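Aldehyde dehydrogenase (PDB 3K9D) probably acts as an oxidoreductase on the aldehyde or oxo group of its substrates, with NAD or NADP as electron acceptor. Local coordinates at residues V14-N22 / Q185-A193; I151-S159 / G170-P178. All blocks are in the same frame, centred on the assembly; numbering follows the deposited sequence.

How the contacts relate
Both contacts pack a helix against the mixed sheet or its connections, and strand 172-174 of contact 2 is followed by helix 180-188 of contact 1. Contact 2 is the more buried: aliphatic groups of helix 148-164 and a cysteine meet in it, with a serine-to-carbonyl contact at one buried end and the salt bridges on the helix's outer face. Contact 1 is only partly buried, grading from an apolar interior around Ile18 to an arginine-glutamine bond at the surface. Helix 6-28 lies on the face of strand 172-174 opposite helix 148-164. The two contacts touch there, with Val14 CG2 3.6 Å from Met175 CG and Leu17 against the backbone of Cys174; their centres are about 15 Å apart.

Contact 1 of 2, residues V14-N22 / Q185-A193; sequences VRNLIESAN and QLMKHKDTA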
ATOM      1  N   VAL A  14      22.986  10.161  -5.158  1.00 19.40           N
ATOM      2  CA  VAL A  14      21.593   9.827  -4.901  1.00 21.08           C
ATOM      3  C   VAL A  14      20.755  11.033  -4.412  1.00 20.15           C
ATOM      4  O   VAL A  14      19.656  11.271  -4.910  1.00 15.10           O
ATOM      5  CB  VAL A  14      21.539   8.629  -3.932  1.00 17.85           C
ATOM      6  CG1 VAL A  14      20.168   8.437  -3.380  1.00 16.76           C
ATOM      7  CG2 VAL A  14      22.005   7.373  -4.659  1.00 14.25           C
ATOM      8  N   ARG A  15      21.289  11.789  -3.459  1.00 18.06           N
ATOM      9  CA  ARG A  15      20.690  13.067  -3.042  1.00 20.77           C
ATOM     10  C   ARG A  15      20.553  14.091  -4.193  1.00 16.99           C
ATOM     11  O   ARG A  15      19.538  14.767  -4.286  1.00 20.92           O
ATOM     12  CB  ARG A  15      21.494  13.681  -1.897  1.00 21.86           C
ATOM     13  CG  ARG A  15      21.584  12.813  -0.646  1.00 17.95           C
ATOM     14  CD  ARG A  15      22.309  13.563   0.449  1.00 17.70           C
ATOM     15  NE  ARG A  15      22.705  12.717   1.571  1.00 16.36           N
ATOM     16  CZ  ARG A  15      23.525  13.106   2.552  1.00 15.71           C
ATOM     17  NH1 ARG A  15      24.060  14.314   2.539  1.00 11.56           N
ATOM     18  NH2 ARG A  15      23.823  12.275   3.547  1.00 14.26           N
ATOM     19  N   ASN A  16      21.553  14.176  -5.071  1.00 17.14           N
ATOM     20  CA  ASN A  16      21.472  15.046  -6.261  1.00 19.53           C
ATOM     21  C   ASN A  16      20.388  14.566  -7.229  1.00 15.53           C
ATOM     22  O   ASN A  16      19.557  15.348  -7.676  1.00 18.36           O
ATOM     23  CB  ASN A  16      22.821  15.139  -6.987  1.00 18.41           C
ATOM     24  CG  ASN A  16      23.908  15.779  -6.141  1.00 19.42           C
ATOM     25  OD1 ASN A  16      23.633  16.579  -5.250  1.00 19.92           O
ATOM     26  ND2 ASN A  16      25.154  15.429  -6.425  1.00 17.92           N
ATOM     27  N   LEU A  17      20.406  13.270  -7.517  1.00 15.82           N
ATOM     28  CA  LEU A  17      19.416  12.614  -8.373  1.00 18.49           C
ATOM     29  C   LEU A  17      17.971  12.741  -7.881  1.00 14.63           C
ATOM     30  O   LEU A  17      17.069  12.996  -8.668  1.00 20.94           O
ATOM     31  CB  LEU A  17      19.787  11.127  -8.558  1.00 16.89           C
ATOM     32  CG  LEU A  17      21.060  10.830  -9.366  1.00 16.31           C
ATOM     33  CD1 LEU A  17      21.392   9.348  -9.320  1.00 17.50           C
ATOM     34  CD2 LEU A  17      20.930  11.300 -10.792  1.00 20.02           C
ATOM     35  N   ILE A  18      17.758  12.560  -6.579  1.00 14.82           N
ATOM     36  CA  ILE A  18      16.439  12.758  -5.972  1.00 19.62           C
ATOM     37  C   ILE A  18      15.970  14.230  -6.076  1.00 18.35           C
ATOM     38  O   ILE A  18      14.825  14.496  -6.454  1.00 15.17           O
ATOM     39  CB  ILE A  18      16.423  12.240  -4.508  1.00 15.66           C
ATOM     40  CG1 ILE A  18      16.401  10.713  -4.494  1.00 22.71           C
ATOM     41  CG2 ILE A  18      15.227  12.791  -3.720  1.00 14.87           C
ATOM     42  CD1 ILE A  18      16.773  10.141  -3.171  1.00 11.19           C
ATOM     43  N   GLU A  19      16.886  15.154  -5.794  1.00 16.25           N
ATOM     44  CA  GLU A  19      16.654  16.606  -5.898  1.00 22.05           C
ATOM     45  C   GLU A  19      16.199  17.063  -7.299  1.00 21.69           C
ATOM     46  O   GLU A  19      15.277  17.879  -7.418  1.00 16.46           O
ATOM     47  CB  GLU A  19      17.933  17.352  -5.501  1.00 22.57           C
ATOM     48  CG  GLU A  19      17.787  18.845  -5.264  1.00 32.21           C
ATOM     49  CD  GLU A  19      19.133  19.550  -5.159  1.00 42.36           C
ATOM     50  OE1 GLU A  19      19.968  19.389  -6.076  1.00 47.14           O
ATOM     51  OE2 GLU A  19      19.357  20.274  -4.164  1.00 46.90           O
ATOM     52  N   SER A  20      16.863  16.546  -8.335  1.00 15.27           N
ATOM     53  CA  SER A  20      16.507  16.830  -9.728  1.00 23.25           C
ATOM     54  C   SER A  20      15.168  16.198 -10.076  1.00 19.76           C
ATOM     55  O   SER A  20      14.336  16.818 -10.730  1.00 16.37           O
ATOM     56  CB  SER A  20      17.579  16.298 -10.686  1.00 28.43           C
ATOM     57  OG  SER A  20      18.762  17.064 -10.617  1.00 20.43           O
ATOM     58  N   ALA A  21      14.970  14.957  -9.633  1.00 16.38           N
ATOM     59  CA  ALA A  21      13.720  14.250  -9.866  1.00 22.24           C
ATOM     60  C   ALA A  21      12.542  14.929  -9.171  1.00 15.88           C
ATOM     61  O   ALA A  21      11.434  14.926  -9.700  1.00 14.91           O
ATOM     62  CB  ALA A  21      13.838  12.801  -9.437  1.00 20.15           C
ATOM     63  N   ASN A  22      12.803  15.513  -7.999  1.00 21.08           N
ATOM     64  CA  ASN A  22      11.812  16.256  -7.221  1.00 18.98           C
ATOM     65  C   ASN A  22      11.289  17.448  -8.021  1.00 16.75           C
ATOM     66  O   ASN A  22      10.078  17.568  -8.254  1.00 16.19           O
ATOM     67  CB  ASN A  22      12.441  16.712  -5.897  1.00 27.13           C
ATOM     68  CG  ASN A  22      11.423  17.134  -4.873  1.00 30.91           C
ATOM     69  OD1 ASN A  22      10.335  16.564  -4.778  1.00 32.12           O
ATOM     70  ND2 ASN A  22      11.775  18.135  -4.082  1.00 25.43           N
ATOM     71  N   GLN A 185      20.283   5.183   0.935  1.00 16.73           N
ATOM     72  CA  GLN A 185      19.955   6.606   0.898  1.00 16.55           C
ATOM     73  C   GLN A 185      18.756   6.841  -0.018  1.00 14.43           C
ATOM     74  O   GLN A 185      17.852   7.597   0.331  1.00 19.36           O
ATOM     75  CB  GLN A 185      21.174   7.458   0.475  1.00 14.38           C
ATOM     76  CG  GLN A 185      20.915   8.972   0.293  1.00 10.42           C
ATOM     77  CD  GLN A 185      20.439   9.692   1.571  1.00 12.60           C
ATOM     78  OE1 GLN A 185      21.225  10.314   2.261  1.00 17.94           O
ATOM     79  NE2 GLN A 185      19.148   9.613   1.867  1.00 17.15           N
ATOM     80  N   LEU A 186      18.726   6.154  -1.161  1.00 19.00           N
ATOM     81  CA  LEU A 186      17.594   6.248  -2.093  1.00 15.07           C
ATOM     82  C   LEU A 186      16.283   5.822  -1.464  1.00 15.01           C
ATOM     83  O   LEU A 186      15.256   6.481  -1.649  1.00 18.69           O
ATOM     84  CB  LEU A 186      17.841   5.440  -3.375  1.00 13.78           C
ATOM     85  CG  LEU A 186      16.707   5.419  -4.422  1.00 18.90           C
ATOM     86  CD1 LEU A 186      16.424   6.821  -5.033  1.00 16.96           C
ATOM     87  CD2 LEU A 186      16.985   4.421  -5.538  1.00 18.57           C
ATOM     88  N   MET A 187      16.322   4.722  -0.717  1.00 10.98           N
ATOM     89  CA  MET A 187      15.131   4.192  -0.095  1.00 14.47           C
ATOM     90  C   MET A 187      14.694   5.057   1.100  1.00 13.56           C
ATOM     91  O   MET A 187      13.505   5.290   1.266  1.00 15.00           O
ATOM     92  CB  MET A 187      15.335   2.727   0.361  1.00 14.47           C
ATOM     93  CG  MET A 187      15.466   1.686  -0.767  1.00 14.72           C
ATOM     94  SD  MET A 187      15.566  -0.023  -0.165  1.00 14.12           S
ATOM     95  CE  MET A 187      16.963   0.084   0.946  1.00  9.63           C
ATOM     96  N   LYS A 188      15.650   5.497   1.923  1.00 12.44           N
ATOM     97  CA  LYS A 188      15.346   6.235   3.181  1.00 18.43           C
ATOM     98  C   LYS A 188      15.005   7.718   3.017  1.00 22.85           C
ATOM     99  O   LYS A 188      14.338   8.296   3.881  1.00 19.20           O
ATOM    100  CB  LYS A 188      16.471   6.082   4.218  1.00 16.44           C
ATOM    101  CG  LYS A 188      16.492   4.719   4.930  1.00 25.89           C
ATOM    102  CD  LYS A 188      17.616   4.624   5.961  1.00 39.52           C
ATOM    103  CE  LYS A 188      17.641   3.262   6.671  1.00 46.54           C
ATOM    104  NZ  LYS A 188      16.610   3.111   7.744  1.00 43.26           N
ATOM    105  N   HIS A 189      15.460   8.330   1.924  1.00 15.55           N
ATOM    106  CA  HIS A 189      15.261   9.766   1.678  1.00 21.07           C
ATOM    107  C   HIS A 189      13.818  10.247   1.822  1.00 18.73           C
ATOM    108  O   HIS A 189      12.881   9.564   1.418  1.00 18.64           O
ATOM    109  CB  HIS A 189      15.773  10.154   0.295  1.00 16.98           C
ATOM    110  CG  HIS A 189      16.306  11.549   0.228  1.00 24.26           C
ATOM    111  ND1 HIS A 189      15.497  12.651   0.048  1.00 22.90           N
ATOM    112  CD2 HIS A 189      17.568  12.026   0.341  1.00 18.04           C
ATOM    113  CE1 HIS A 189      16.238  13.744   0.036  1.00 23.38           C
ATOM    114  NE2 HIS A 189      17.498  13.393   0.215  1.00 27.03           N
ATOM    115  N   LYS A 190      13.672  11.433   2.409  1.00 23.00           N
ATOM    116  CA  LYS A 190      12.385  12.083   2.647  1.00 20.58           C
ATOM    117  C   LYS A 190      11.620  12.412   1.349  1.00 21.49           C
ATOM    118  O   LYS A 190      10.388  12.306   1.290  1.00 17.64           O
ATOM    119  CB  LYS A 190      12.632  13.359   3.464  1.00 25.31           C
ATOM    120  CG  LYS A 190      11.386  14.083   3.933  1.00 38.96           C
ATOM    121  CD  LYS A 190      11.666  15.569   4.143  1.00 47.59           C
ATOM    122  CE  LYS A 190      10.487  16.418   3.682  1.00 42.75           C
ATOM    123  NZ  LYS A 190       9.188  15.954   4.267  1.00 34.50           N
ATOM    124  N   ASP A 191      12.363  12.787   0.309  1.00 17.69           N
ATOM    125  CA  ASP A 191      11.781  13.176  -0.976  1.00 18.06           C
ATOM    126  C   ASP A 191      11.421  12.010  -1.912  1.00 27.45           C
ATOM    127  O   ASP A 191      10.665  12.182  -2.892  1.00 19.31           O
ATOM    128  CB  ASP A 191      12.664  14.237  -1.638  1.00 17.16           C
ATOM    129  CG  ASP A 191      12.680  15.519  -0.850  1.00 29.41           C
ATOM    130  OD1 ASP A 191      11.617  15.851  -0.287  1.00 26.46           O
ATOM    131  OD2 ASP A 191      13.732  16.194  -0.779  1.00 24.66           O
ATOM    132  N   THR A 192      11.934  10.824  -1.571  1.00 22.37           N
ATOM    133  CA  THR A 192      11.479   9.561  -2.154  1.00 25.72           C
ATOM    134  C   THR A 192      10.080   9.203  -1.645  1.00 20.11           C
ATOM    135  O   THR A 192       9.878   9.014  -0.440  1.00 20.67           O
ATOM    136  CB  THR A 192      12.474   8.426  -1.830  1.00 23.96           C
ATOM    137  OG1 THR A 192      13.776   8.800  -2.311  1.00 14.21           O
ATOM    138  CG2 THR A 192      12.039   7.102  -2.474  1.00 18.78           C
ATOM    139  N   ALA A 193       9.122   9.090  -2.567  1.00 12.02           N
ATOM    140  CA  ALA A 193       7.710   8.903  -2.208  1.00 19.77           C
ATOM    141  C   ALA A 193       7.276   7.446  -2.092  1.00 15.69           C
ATOM    142  O   ALA A 193       6.335   7.110  -1.342  1.00 11.20           O
ATOM    143  CB  ALA A 193       6.834   9.611  -3.201  1.00 13.49           C
TER
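Val14 meets Leu186 where helix 6-28 comes up against the last turn of helix 180-188. Its CG1, turned anti to its own backbone N (chi1 167°), lies 3.5 Å from Leu186 N and also brushes the CG of Gln185. One residue on, Arg15 runs extended from CG to NE along the exposed side of the contact. Its NE donates a 2.9 Å hydrogen bond to Gln185 OE1, which sits close to the guanidinium plane. The amide is turned nearly perpendicular to the guanidinium, and NE approaches OE1 from above the carbonyl plane, well off it. The glutamine reaches this position by bending at chi2 (61°), and its aliphatic part lies over Val14 and the CG of Arg15.

Helix 180-188 connects strand 172-174 to strand 192-197 in a beta-alpha-beta crossover of the mixed sheet, an organisation consistent with the Rossmann-like coenzyme-binding domain of aldehyde dehydrogenases. Helix 6-28 packs beside it on the same face, with Leu17 and Leu186 both resting on Val140.

Ile18 packs between the end of helix 180-188 and the start of strand 192-197. CD1 reaches Leu186 CD1 at 3.8 Å, the CB of His189 at 3.6 Å and Thr192 OG1 at 3.4 Å. That hydroxyl hydrogen-bonds to Leu186 O in the carbonyl plane, linking the two ends of the turn. The other branch, CG2, covers one face of the His189 ring in a CH-pi contact, 4.1 Å from its centroid, and also touches Asp191 CB. The ring is steadied at its edge, where Asp191 N donates to ND1. Asn22, a turn later, faces the Asp191 carboxylate at packing distance, ND2 lying 4.3 Å from CG.

Contact 2 of 2, residues I151-S159 / G170-P178; sequences ILETVRIIS and GAISCMTVP
Cys174 faces the first turn of segment 151-159 and is gripped by three aliphatic side chains. With SG anti to the backbone N (chi1 -171°), the sulfur is 3.8 Å from Ile151 CG2 and equally far from Leu152 CD2. Val155 follows one turn later, its CG2 3.8 Å from Cys174 CB and its CG1 over the backbone between Ile172 and Cys174. The helix and strand axes run nearly antiparallel, 163° apart, so successive turns of the helix meet successive strand residues in reverse order.

At the end of this packed side Ser159 OG, also buried, lies 3.1 Å from Ile172 O; the same hydroxyl proton also has Glu163 OE2 within reach, a weak bond, so which acceptor takes it is not settled. A water accepts from Ile172 N. Toward Thr176 the contact opens to solvent: Leu152 CD2 touches the CG2 of this threonine, whose hydroxyl bonds to Glu13, and covers the buried carbonyl Met175 O. On the far side of the helix, away from the strand, the solvent-exposed Arg156 grips the Glu153 carboxylate side-on through NE and NH2, and Glu153 also pairs with Lys53.

The contact joins the helix and the second strand of the beta-alpha-beta unit 138-143, 148-164, 172-174. Strand 138-143 lies parallel beside strand 172-174, and helix 121-134 flanks helix 148-164. Across the sheet, helix 6-28 covers Ser173 and Met175.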
ATOM      1  N   ILE A 151      21.686  -1.111 -17.876  1.00 21.71           N
ATOM      2  CA  ILE A 151      20.647  -0.312 -17.226  1.00 16.91           C
ATOM      3  C   ILE A 151      20.848   1.163 -17.536  1.00 11.77           C
ATOM      4  O   ILE A 151      19.919   1.810 -17.982  1.00 13.14           O
ATOM      5  CB  ILE A 151      20.563  -0.565 -15.706  1.00 13.52           C
ATOM      6  CG1 ILE A 151      20.115  -2.009 -15.431  1.00 17.81           C
ATOM      7  CG2 ILE A 151      19.533   0.338 -15.064  1.00 13.08           C
ATOM      8  CD1 ILE A 151      20.426  -2.473 -14.045  1.00 13.54           C
ATOM      9  N   LEU A 152      22.068   1.652 -17.327  1.00 13.94           N
ATOM     10  CA  LEU A 152      22.448   3.025 -17.634  1.00 16.15           C
ATOM     11  C   LEU A 152      22.146   3.396 -19.069  1.00 19.20           C
ATOM     12  O   LEU A 152      21.605   4.467 -19.313  1.00 14.53           O
ATOM     13  CB  LEU A 152      23.931   3.280 -17.323  1.00 20.10           C
ATOM     14  CG  LEU A 152      24.368   3.521 -15.875  1.00 11.47           C
ATOM     15  CD1 LEU A 152      25.860   3.766 -15.839  1.00 18.10           C
ATOM     16  CD2 LEU A 152      23.613   4.716 -15.297  1.00 16.48           C
ATOM     17  N   GLU A 153      22.458   2.496 -20.006  1.00 18.35           N
ATOM     18  CA  GLU A 153      22.184   2.741 -21.428  1.00 20.96           C
ATOM     19  C   GLU A 153      20.695   2.716 -21.795  1.00 12.89           C
ATOM     20  O   GLU A 153      20.262   3.532 -22.604  1.00 17.96           O
ATOM     21  CB  GLU A 153      23.032   1.829 -22.336  1.00 19.69           C
ATOM     22  CG  GLU A 153      22.743   1.942 -23.838  1.00 16.98           C
ATOM     23  CD  GLU A 153      23.199   3.264 -24.460  1.00 25.97           C
ATOM     24  OE1 GLU A 153      23.715   4.144 -23.748  1.00 16.65           O
ATOM     25  OE2 GLU A 153      23.037   3.417 -25.681  1.00 20.66           O
ATOM     26  N   THR A 154      19.919   1.819 -21.181  1.00 14.79           N
ATOM     27  CA  THR A 154      18.436   1.858 -21.233  1.00 14.93           C
ATOM     28  C   THR A 154      17.886   3.191 -20.719  1.00 24.03           C
ATOM     29  O   THR A 154      17.012   3.800 -21.347  1.00 16.67           O
ATOM     30  CB  THR A 154      17.790   0.741 -20.370  1.00 21.60           C
ATOM     31  OG1 THR A 154      18.431  -0.509 -20.632  1.00 16.25           O
ATOM     32  CG2 THR A 154      16.292   0.616 -20.648  1.00 15.92           C
ATOM     33  N   VAL A 155      18.404   3.628 -19.570  1.00 21.00           N
ATOM     34  CA  VAL A 155      18.014   4.901 -18.985  1.00 17.18           C
ATOM     35  C   VAL A 155      18.391   6.057 -19.908  1.00 15.08           C
ATOM     36  O   VAL A 155      17.552   6.909 -20.187  1.00 20.89           O
ATOM     37  CB  VAL A 155      18.592   5.093 -17.551  1.00 17.50           C
ATOM     38  CG1 VAL A 155      18.432   6.557 -17.080  1.00 19.48           C
ATOM     39  CG2 VAL A 155      17.911   4.144 -16.590  1.00 15.60           C
ATOM     40  N   ARG A 156      19.626   6.059 -20.409  1.00 21.12           N
ATOM     41  CA  ARG A 156      20.082   7.089 -21.352  1.00 11.79           C
ATOM     42  C   ARG A 156      19.169   7.207 -22.581  1.00 14.40           C
ATOM     43  O   ARG A 156      18.778   8.319 -22.966  1.00 18.21           O
ATOM     44  CB  ARG A 156      21.520   6.809 -21.797  1.00 14.02           C
ATOM     45  CG  ARG A 156      22.206   8.014 -22.473  1.00 25.79           C
ATOM     46  CD  ARG A 156      23.439   7.609 -23.253  1.00 19.34           C
ATOM     47  NE  ARG A 156      23.129   6.719 -24.378  1.00 22.56           N
ATOM     48  CZ  ARG A 156      22.791   7.120 -25.601  1.00 20.19           C
ATOM     49  NH1 ARG A 156      22.713   8.418 -25.889  1.00 31.95           N
ATOM     50  NH2 ARG A 156      22.536   6.220 -26.546  1.00 20.81           N
ATOM     51  N   ILE A 157      18.820   6.058 -23.167  1.00 17.66           N
ATOM     52  CA  ILE A 157      18.009   5.993 -24.394  1.00 13.73           C
ATOM     53  C   ILE A 157      16.570   6.491 -24.207  1.00 12.21           C
ATOM     54  O   ILE A 157      16.105   7.333 -24.972  1.00 20.89           O
ATOM     55  CB  ILE A 157      18.027   4.567 -25.035  1.00 23.45           C
ATOM     56  CG1 ILE A 157      19.367   4.321 -25.740  1.00 29.30           C
ATOM     57  CG2 ILE A 157      16.874   4.372 -26.030  1.00 13.03           C
ATOM     58  CD1 ILE A 157      19.568   2.882 -26.203  1.00 18.80           C
ATOM     59  N   ILE A 158      15.868   5.987 -23.195  1.00 20.42           N
ATOM     60  CA  ILE A 158      14.449   6.340 -23.036  1.00 15.90           C
ATOM     61  C   ILE A 158      14.258   7.763 -22.483  1.00 20.90           C
ATOM     62  O   ILE A 158      13.223   8.386 -22.714  1.00 16.13           O
ATOM     63  CB  ILE A 158      13.650   5.254 -22.242  1.00 17.11           C
ATOM     64  CG1 ILE A 158      14.070   5.223 -20.775  1.00 17.67           C
ATOM     65  CG2 ILE A 158      13.793   3.858 -22.930  1.00 15.67           C
ATOM     66  CD1 ILE A 158      13.429   4.099 -19.975  1.00 19.45           C
ATOM     67  N   SER A 159      15.297   8.254 -21.797  1.00 19.78           N
ATOM     68  CA  SER A 159      15.360   9.572 -21.178  1.00 24.34           C
ATOM     69  C   SER A 159      15.435  10.649 -22.253  1.00 21.40           C
ATOM     70  O   SER A 159      14.707  11.629 -22.208  1.00 15.73           O
ATOM     71  CB  SER A 159      16.608   9.665 -20.295  1.00 16.95           C
ATOM     72  OG  SER A 159      16.406  10.503 -19.175  1.00 28.78           O
ATOM     73  N   GLY A 170      16.073  15.150 -15.735  1.00 22.26           N
ATOM     74  CA  GLY A 170      16.171  14.667 -14.354  1.00 20.50           C
ATOM     75  C   GLY A 170      14.979  13.874 -13.848  1.00 21.49           C
ATOM     76  O   GLY A 170      15.031  13.303 -12.742  1.00 16.34           O
ATOM     77  N   ALA A 171      13.914  13.824 -14.653  1.00 18.71           N
ATOM     78  CA  ALA A 171      12.723  13.028 -14.337  1.00 16.55           C
ATOM     79  C   ALA A 171      12.973  11.540 -14.442  1.00 18.50           C
ATOM     80  O   ALA A 171      12.287  10.754 -13.801  1.00 16.25           O
ATOM     81  CB  ALA A 171      11.568  13.415 -15.229  1.00 14.97           C
ATOM     82  N   ILE A 172      13.936  11.150 -15.272  1.00 13.58           N
ATOM     83  CA  ILE A 172      14.304   9.729 -15.416  1.00 21.44           C
ATOM     84  C   ILE A 172      15.810   9.607 -15.257  1.00 21.93           C
ATOM     85  O   ILE A 172      16.573  10.099 -16.095  1.00 29.60           O
ATOM     86  CB  ILE A 172      13.865   9.143 -16.798  1.00 22.40           C
ATOM     87  CG1 ILE A 172      12.352   9.314 -16.996  1.00 12.81           C
ATOM     88  CG2 ILE A 172      14.314   7.676 -16.929  1.00 16.62           C
ATOM     89  CD1 ILE A 172      11.938   9.411 -18.426  1.00 16.09           C
ATOM     90  N   SER A 173      16.239   8.987 -14.169  1.00 18.70           N
ATOM     91  CA  SER A 173      17.657   8.928 -13.855  1.00 18.84           C
ATOM     92  C   SER A 173      18.058   7.597 -13.235  1.00 16.97           C
ATOM     93  O   SER A 173      17.208   6.765 -12.928  1.00 15.30           O
ATOM     94  CB  SER A 173      18.065  10.114 -12.958  1.00 24.24           C
ATOM     95  OG  SER A 173      17.389  10.075 -11.706  1.00 20.01           O
ATOM     96  N   CYS A 174      19.359   7.414 -13.037  1.00 14.99           N
ATOM     97  CA  CYS A 174      19.891   6.170 -12.518  1.00 24.35           C
ATOM     98  C   CYS A 174      21.187   6.466 -11.795  1.00 22.62           C
ATOM     99  O   CYS A 174      21.995   7.261 -12.291  1.00 18.50           O
ATOM    100  CB  CYS A 174      20.168   5.211 -13.692  1.00 31.58           C
ATOM    101  SG  CYS A 174      20.611   3.506 -13.269  1.00 17.32           S
ATOM    102  N   MET A 175      21.372   5.848 -10.624  1.00 16.40           N
ATOM    103  CA  MET A 175      22.676   5.809  -9.944  1.00 15.56           C
ATOM    104  C   MET A 175      23.737   5.231 -10.887  1.00 20.18           C
ATOM    105  O   MET A 175      23.515   4.197 -11.531  1.00 15.99           O
ATOM    106  CB  MET A 175      22.610   4.931  -8.687  1.00 19.10           C
ATOM    107  CG  MET A 175      21.557   5.337  -7.648  1.00 13.08           C
ATOM    108  SD  MET A 175      21.258   4.072  -6.411  1.00  9.21           S
ATOM    109  CE  MET A 175      22.939   3.792  -5.855  1.00  9.85           C
ATOM    110  N   THR A 176      24.883   5.903 -10.962  1.00 19.05           N
ATOM    111  CA  THR A 176      25.972   5.495 -11.845  1.00 21.18           C
ATOM    112  C   THR A 176      27.035   4.709 -11.085  1.00 25.95           C
ATOM    113  O   THR A 176      27.869   4.025 -11.694  1.00 24.78           O
ATOM    114  CB  THR A 176      26.613   6.704 -12.549  1.00 14.90           C
ATOM    115  OG1 THR A 176      27.179   7.589 -11.571  1.00 21.19           O
ATOM    116  CG2 THR A 176      25.567   7.450 -13.369  1.00 17.10           C
ATOM    117  N   VAL A 177      26.989   4.832  -9.756  1.00 23.96           N
ATOM    118  CA  VAL A 177      27.868   4.126  -8.821  1.00 25.91           C
ATOM    119  C   VAL A 177      27.011   3.281  -7.848  1.00 25.06           C
ATOM    120  O   VAL A 177      26.462   3.816  -6.868  1.00 27.00           O
ATOM    121  CB  VAL A 177      28.747   5.125  -7.998  1.00 29.88           C
ATOM    122  CG1 VAL A 177      29.719   4.372  -7.094  1.00 26.25           C
ATOM    123  CG2 VAL A 177      29.503   6.092  -8.902  1.00 26.43           C
ATOM    124  N   PRO A 178      26.892   1.964  -8.109  1.00 25.89           N
ATOM    125  CA  PRO A 178      26.077   1.110  -7.245  1.00 26.64           C
ATOM    126  C   PRO A 178      26.770   0.826  -5.920  1.00 27.47           C
ATOM    127  O   PRO A 178      27.855   0.248  -5.904  1.00 26.65           O
ATOM    128  CB  PRO A 178      25.924  -0.196  -8.049  1.00 30.65           C
ATOM    129  CG  PRO A 178      26.600   0.018  -9.340  1.00 21.30           C
ATOM    130  CD  PRO A 178      27.509   1.199  -9.206  1.00 22.33           C
TER
HETATM  131  O   HOH W   1      14.200  12.859 -17.912  1.00 12.94           O